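Local coordinates for arsenic responsive repressor ArsR (Corynebacterium glutamicum ATCC 13032, PDB 6J0E), which probably represses transcription of arsenic-resistance genes by binding their operator DNA as a dimer and lets go when it binds As(III), at residues V58-L63 with L69-I74. Residues are numbered along the deposited sequence; the frame is centred on the assembly and turned at random.
Sequences VSVNEL and LSQPTI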
loop_
_atom_site.group_PDB
_atom_site.type_symbol
_atom_site.label_atom_id
_atom_site.label_comp_id
_atom_site.label_asym_id
_atom_site.label_seq_id
_atom_site.Cartn_x
_atom_site.Cartn_y
_atom_site.Cartn_z
ATOM N N VAL B 58 -11.665 -2.248 20.031
ATOM C CA VAL B 58 -12.356 -3.529 20.218
ATOM C C VAL B 58 -11.498 -4.378 21.191
ATOM O O VAL B 58 -10.272 -4.329 21.140
ATOM C CB VAL B 58 -12.565 -4.137 18.803
ATOM C CG1 VAL B 58 -13.101 -5.542 18.823
ATOM C CG2 VAL B 58 -13.522 -3.247 17.974
ATOM N N SER B 59 -12.131 -5.161 22.063
ATOM C CA SER B 59 -11.434 -6.158 22.875
ATOM C C SER B 59 -11.064 -7.462 22.146
ATOM O O SER B 59 -11.712 -7.884 21.216
ATOM C CB SER B 59 -12.264 -6.553 24.091
ATOM O OG SER B 59 -13.380 -7.264 23.625
ATOM N N VAL B 60 -10.052 -8.120 22.654
ATOM C CA VAL B 60 -9.747 -9.473 22.149
ATOM C C VAL B 60 -10.961 -10.406 22.166
ATOM O O VAL B 60 -11.185 -11.114 21.188
ATOM C CB VAL B 60 -8.583 -10.072 22.878
ATOM C CG1 VAL B 60 -8.221 -11.431 22.278
ATOM C CG2 VAL B 60 -7.415 -9.142 22.753
ATOM N N ASN B 61 -11.751 -10.401 23.213
ATOM C CA ASN B 61 -12.980 -11.254 23.335
ATOM C C ASN B 61 -13.940 -11.019 22.209
ATOM O O ASN B 61 -14.457 -11.957 21.649
ATOM C CB ASN B 61 -13.773 -11.035 24.596
ATOM C CG ASN B 61 -13.356 -11.946 25.653
ATOM O OD1 ASN B 61 -12.194 -12.358 25.670
ATOM N ND2 ASN B 61 -14.267 -12.266 26.558
ATOM N N GLU B 62 -14.112 -9.766 21.832
ATOM C CA GLU B 62 -15.025 -9.450 20.760
ATOM C C GLU B 62 -14.451 -9.962 19.413
ATOM O O GLU B 62 -15.173 -10.509 18.552
ATOM C CB GLU B 62 -15.281 -7.953 20.752
ATOM C CG GLU B 62 -16.265 -7.493 19.664
ATOM C CD GLU B 62 -16.638 -5.973 19.658
ATOM O OE1 GLU B 62 -16.269 -5.160 20.549
ATOM O OE2 GLU B 62 -17.312 -5.572 18.673
ATOM N N LEU B 63 -13.140 -9.860 19.242
ATOM C CA LEU B 63 -12.591 -10.251 17.951
ATOM C C LEU B 63 -12.589 -11.799 17.865
ATOM O O LEU B 63 -12.711 -12.355 16.788
ATOM C CB LEU B 63 -11.070 -9.762 17.700
ATOM C CG LEU B 63 -10.950 -8.284 17.313
ATOM C CD1 LEU B 63 -9.466 -7.943 17.586
ATOM C CD2 LEU B 63 -11.476 -8.163 15.870
ATOM N N LEU B 69 -11.568 -17.503 15.923
ATOM C CA LEU B 69 -10.218 -17.977 16.176
ATOM C C LEU B 69 -9.976 -17.946 17.679
ATOM O O LEU B 69 -10.693 -17.317 18.366
ATOM C CB LEU B 69 -9.145 -17.230 15.422
ATOM C CG LEU B 69 -9.164 -17.157 13.835
ATOM C CD1 LEU B 69 -9.813 -15.866 13.456
ATOM C CD2 LEU B 69 -7.766 -16.977 13.283
ATOM N N SER B 70 -9.015 -18.699 18.206
ATOM C CA SER B 70 -8.864 -18.747 19.625
ATOM C C SER B 70 -8.283 -17.447 20.270
ATOM O O SER B 70 -7.573 -16.652 19.630
ATOM C CB SER B 70 -7.978 -19.946 19.930
ATOM O OG SER B 70 -6.616 -19.646 19.622
ATOM N N GLN B 71 -8.503 -17.262 21.572
ATOM C CA GLN B 71 -7.973 -16.056 22.177
ATOM C C GLN B 71 -6.384 -16.052 22.093
ATOM O O GLN B 71 -5.793 -15.036 21.785
ATOM C CB GLN B 71 -8.481 -15.900 23.641
ATOM C CG GLN B 71 -7.810 -14.844 24.481
ATOM C CD GLN B 71 -6.560 -15.382 25.166
ATOM O OE1 GLN B 71 -6.617 -16.407 25.866
ATOM N NE2 GLN B 71 -5.367 -14.720 24.914
ATOM N N PRO B 72 -5.692 -17.165 22.391
ATOM C CA PRO B 72 -4.185 -17.067 22.169
ATOM C C PRO B 72 -3.802 -16.671 20.687
ATOM O O PRO B 72 -2.793 -15.967 20.450
ATOM C CB PRO B 72 -3.673 -18.491 22.603
ATOM C CG PRO B 72 -4.765 -18.892 23.574
ATOM C CD PRO B 72 -6.050 -18.482 22.901
ATOM N N THR B 73 -4.588 -17.106 19.706
ATOM C CA THR B 73 -4.248 -16.763 18.324
ATOM C C THR B 73 -4.388 -15.281 18.087
ATOM O O THR B 73 -3.425 -14.618 17.554
ATOM C CB THR B 73 -5.098 -17.533 17.316
ATOM O OG1 THR B 73 -4.600 -18.843 17.349
ATOM C CG2 THR B 73 -4.882 -17.140 15.940
ATOM N N ILE B 74 -5.588 -14.764 18.389
ATOM C CA ILE B 74 -5.822 -13.359 18.160
ATOM C C ILE B 74 -4.895 -12.498 19.025
ATOM O O ILE B 74 -4.374 -11.485 18.596
ATOM C CB ILE B 74 -7.251 -12.953 18.529
ATOM C CG1 ILE B 74 -8.299 -13.650 17.606
ATOM C CG2 ILE B 74 -7.469 -11.459 18.402
ATOM C CD1 ILE B 74 -8.327 -13.288 16.163
#
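Ile74 reaches across to Val60 and Leu63 chiefly with its CG2 methyl, which lies 3.9 Å from Val60 CG1 and 4.0 Å from Leu63 CB. It gets there because CG2 stands anti to the backbone N of Ile74, and Val60 sends CG1 to meet it in the same way (chi1 -176°), the two side chains running alongside each other in opposite senses. Leu63 lies roughly perpendicular to Ile74, offering the flank of its chain at CB and CD1. Beta-branched Val60 and Ile74 suit these places, since each presents a methyl close to its own helix. At the solvent-exposed edge, the aliphatic part of Gln71 extends the patch, its CG 4.1 Å from Val60 CG1; the bend at chi2 accompanies a turn of the amide forward along its own helix, where NE2 is hydrogen-bonded to Ser75 OG. Further out, serines start both helices. Ser59 OG caps the first by accepting from Glu62 N at 3.2 Å, while Ser70, at the N-cap of the second, shares a hydroxyl-hydroxyl hydrogen bond with Thr73. Helices 60-67 and 71-83 form the helix-turn-helix of this winged-helix repressor, the second being the probable DNA-recognition helix. Leu78 packs against Val60 and Leu63, and Ile46 of helix 41-52 meets Ile74. Purely apolar, this contact contributes shape fit and buried surface without directional bonds; the connecting turn and helix 41-52 also help place the helices.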